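Local coordinates for protein aldehyde dehydrogenase (Anabaena variabilis, PDB 4H7N) that probably oxidises aldehydes to the corresponding carboxylic acids with NAD+ as the electron acceptor, as other members of the aldehyde dehydrogenase family do, at residues Pro103-Thr108 with Ala448-Phe453. Numbering follows the deposited sequence.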
ATOM      1  N   PRO A 103       2.154 -14.626 -16.147  1.00 29.89           N
ATOM      2  CA  PRO A 103       0.881 -14.908 -16.866  1.00 31.11           C
ATOM      3  C   PRO A 103      -0.253 -15.237 -15.915  1.00 33.27           C
ATOM      4  O   PRO A 103      -1.370 -14.770 -16.081  1.00 35.46           O
ATOM      5  CB  PRO A 103       1.250 -16.082 -17.792  1.00 31.91           C
ATOM      6  CG  PRO A 103       2.718 -15.845 -18.050  1.00 31.76           C
ATOM      7  CD  PRO A 103       3.264 -15.427 -16.703  1.00 30.18           C
ATOM      8  N   GLU A 104       0.039 -16.030 -14.903  1.00 36.77           N
ATOM      9  CA  GLU A 104      -0.988 -16.446 -13.974  1.00 39.55           C
ATOM     10  C   GLU A 104      -1.452 -15.262 -13.148  1.00 36.85           C
ATOM     11  O   GLU A 104      -2.626 -15.131 -12.860  1.00 35.98           O
ATOM     12  CB  GLU A 104      -0.455 -17.519 -13.086  1.00 45.19           C
ATOM     13  CG  GLU A 104      -1.385 -17.971 -11.996  1.00 58.22           C
ATOM     14  CD  GLU A 104      -0.680 -17.920 -10.650  1.00 73.19           C
ATOM     15  OE1 GLU A 104       0.506 -17.478 -10.616  1.00 79.91           O
ATOM     16  OE2 GLU A 104      -1.305 -18.314  -9.635  1.00 84.56           O
ATOM     17  N   LEU A 105      -0.538 -14.370 -12.805  1.00 34.70           N
ATOM     18  CA  LEU A 105      -0.896 -13.207 -11.995  1.00 34.94           C
ATOM     19  C   LEU A 105      -1.695 -12.184 -12.772  1.00 34.52           C
ATOM     20  O   LEU A 105      -2.400 -11.393 -12.158  1.00 36.23           O
ATOM     21  CB  LEU A 105       0.373 -12.543 -11.382  1.00 35.58           C
ATOM     22  CG  LEU A 105       1.136 -13.484 -10.429  1.00 36.84           C
ATOM     23  CD1 LEU A 105       2.439 -12.868  -9.951  1.00 35.15           C
ATOM     24  CD2 LEU A 105       0.291 -13.888  -9.218  1.00 38.78           C
ATOM     25  N   LEU A 106      -1.568 -12.150 -14.103  1.00 32.95           N
ATOM     26  CA  LEU A 106      -2.222 -11.124 -14.896  1.00 35.84           C
ATOM     27  C   LEU A 106      -3.520 -11.585 -15.574  1.00 42.57           C
ATOM     28  O   LEU A 106      -4.160 -10.816 -16.274  1.00 44.10           O
ATOM     29  CB  LEU A 106      -1.290 -10.604 -15.946  1.00 37.79           C
ATOM     30  CG  LEU A 106      -0.032  -9.908 -15.436  1.00 40.03           C
ATOM     31  CD1 LEU A 106       0.786  -9.566 -16.632  1.00 43.18           C
ATOM     32  CD2 LEU A 106      -0.363  -8.643 -14.690  1.00 45.14           C
ATOM     33  N   GLN A 107      -3.897 -12.835 -15.383  1.00 43.37           N
ATOM     34  CA  GLN A 107      -5.057 -13.372 -16.109  1.00 50.99           C
ATOM     35  C   GLN A 107      -6.369 -12.783 -15.541  1.00 52.11           C
ATOM     36  O   GLN A 107      -6.537 -12.703 -14.324  1.00 54.61           O
ATOM     37  CB  GLN A 107      -5.062 -14.899 -16.034  1.00 53.42           C
ATOM     38  CG  GLN A 107      -5.478 -15.437 -14.681  1.00 59.32           C
ATOM     39  CD  GLN A 107      -5.062 -16.881 -14.467  1.00 70.00           C
ATOM     40  OE1 GLN A 107      -4.879 -17.643 -15.425  1.00 74.57           O
ATOM     41  NE2 GLN A 107      -4.897 -17.267 -13.195  1.00 75.23           N
ATOM     42  N   THR A 108      -7.270 -12.344 -16.420  1.00 52.78           N
ATOM     43  CA  THR A 108      -8.604 -11.891 -15.998  1.00 54.99           C
ATOM     44  C   THR A 108      -9.379 -13.088 -15.415  1.00 56.21           C
ATOM     45  O   THR A 108      -8.995 -14.240 -15.557  1.00 55.73           O
ATOM     46  CB  THR A 108      -9.434 -11.324 -17.178  1.00 55.83           C
ATOM     47  OG1 THR A 108      -9.674 -12.378 -18.132  1.00 55.78           O
ATOM     48  CG2 THR A 108      -8.748 -10.118 -17.864  1.00 52.42           C
ATOM     49  N   ALA A 448       2.301 -10.790  -4.624  1.00 47.38           N
ATOM     50  CA  ALA A 448       2.089  -9.382  -4.225  1.00 45.70           C
ATOM     51  C   ALA A 448       3.180  -8.438  -4.724  1.00 40.99           C
ATOM     52  O   ALA A 448       2.937  -7.260  -4.936  1.00 43.00           O
ATOM     53  CB  ALA A 448       1.965  -9.281  -2.713  1.00 52.62           C
ATOM     54  N   GLY A 449       4.376  -8.980  -4.948  1.00 35.13           N
ATOM     55  CA  GLY A 449       5.478  -8.275  -5.511  1.00 35.51           C
ATOM     56  C   GLY A 449       5.274  -7.826  -6.964  1.00 36.97           C
ATOM     57  O   GLY A 449       5.962  -6.890  -7.428  1.00 37.70           O
ATOM     58  N   LEU A 450       4.356  -8.481  -7.688  1.00 29.92           N
ATOM     59  CA  LEU A 450       4.018  -8.019  -9.003  1.00 29.23           C
ATOM     60  C   LEU A 450       2.713  -7.259  -8.942  1.00 30.65           C
ATOM     61  O   LEU A 450       2.552  -6.264  -9.589  1.00 25.81           O
ATOM     62  CB  LEU A 450       3.945  -9.163  -9.998  1.00 31.40           C
ATOM     63  CG  LEU A 450       3.808  -8.601 -11.396  1.00 31.16           C
ATOM     64  CD1 LEU A 450       4.781  -9.282 -12.287  1.00 35.55           C
ATOM     65  CD2 LEU A 450       2.382  -8.795 -11.844  1.00 34.33           C
ATOM     66  N   LYS A 451       1.779  -7.722  -8.118  1.00 33.19           N
ATOM     67  CA  LYS A 451       0.482  -7.096  -8.073  1.00 34.95           C
ATOM     68  C   LYS A 451       0.454  -5.697  -7.513  1.00 31.74           C
ATOM     69  O   LYS A 451      -0.403  -4.895  -7.846  1.00 30.26           O
ATOM     70  CB  LYS A 451      -0.482  -8.014  -7.355  1.00 42.52           C
ATOM     71  CG  LYS A 451      -0.715  -9.287  -8.167  1.00 48.17           C
ATOM     72  CD  LYS A 451      -1.746 -10.212  -7.523  1.00 57.39           C
ATOM     73  CE  LYS A 451      -3.140  -9.945  -8.086  1.00 63.43           C
ATOM     74  NZ  LYS A 451      -3.193 -10.332  -9.526  1.00 62.86           N
ATOM     75  N   ARG A 452       1.434  -5.329  -6.720  1.00 28.90           N
ATOM     76  CA  ARG A 452       1.509  -3.951  -6.326  1.00 28.16           C
ATOM     77  C   ARG A 452       1.547  -2.944  -7.485  1.00 26.45           C
ATOM     78  O   ARG A 452       1.211  -1.759  -7.284  1.00 24.64           O
ATOM     79  CB  ARG A 452       2.620  -3.758  -5.307  1.00 32.47           C
ATOM     80  CG  ARG A 452       3.981  -3.794  -5.846  1.00 31.87           C
ATOM     81  CD  ARG A 452       5.029  -4.012  -4.716  1.00 31.63           C
ATOM     82  NE  ARG A 452       6.105  -4.709  -5.397  1.00 29.59           N
ATOM     83  CZ  ARG A 452       7.402  -4.393  -5.423  1.00 33.47           C
ATOM     84  NH1 ARG A 452       7.890  -3.364  -4.760  1.00 31.24           N
ATOM     85  NH2 ARG A 452       8.231  -5.171  -6.105  1.00 34.05           N
ATOM     86  N   PHE A 453       1.981  -3.380  -8.673  1.00 23.95           N
ATOM     87  CA  PHE A 453       2.134  -2.480  -9.829  1.00 23.39           C
ATOM     88  C   PHE A 453       0.885  -2.384 -10.724  1.00 23.99           C
ATOM     89  O   PHE A 453       0.949  -1.784 -11.780  1.00 25.70           O
ATOM     90  CB  PHE A 453       3.329  -2.930 -10.689  1.00 23.30           C
ATOM     91  CG  PHE A 453       4.642  -2.824  -9.968  1.00 22.16           C
ATOM     92  CD1 PHE A 453       5.034  -1.632  -9.425  1.00 21.66           C
ATOM     93  CD2 PHE A 453       5.388  -3.939  -9.718  1.00 21.97           C
ATOM     94  CE1 PHE A 453       6.247  -1.510  -8.725  1.00 22.59           C
ATOM     95  CE2 PHE A 453       6.549  -3.859  -8.973  1.00 20.84           C
ATOM     96  CZ  PHE A 453       6.990  -2.650  -8.496  1.00 22.52           C
TER
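L450 reaches across to L105 and L106 near the C-terminal end of helix 82-106. Its CB packs against CD1 of L105 at 4.0 Å. Beyond CB, the chain has CG anti to the backbone N (chi1 -171°) and forks into two methyls that fare differently. CD2 of L450 passes 4.3 Å from CB of L105, and the same L450 CD2 meets CD2 of L106 at 4.0 Å. The other methyl, CD1 of L450, stays 4.9 Å from CD1 of L105, its nearest atom in 103-108. The L450 side chain runs at a slant to that of L105 but roughly perpendicular to that of L106. P149 of helix 147-153 also touches L450, while V49 and R52 of helix 48-64 touch L106. In this aldehyde dehydrogenase fold the contact packs the end region of helix 82-106 against the short helix 448-451; the first runs into strand 109-112 and the second into strand 454-462, both of which pair antiparallel with the long strand 118-134. Within 448-453, NE and NH2 of R452 both donate to the O of G449. K451 comes in beside the leucines, its chain bent at chi3 (94°) and chi4 (67°), which brings NZ of K451 to 2.9 Å from the backbone O of L105.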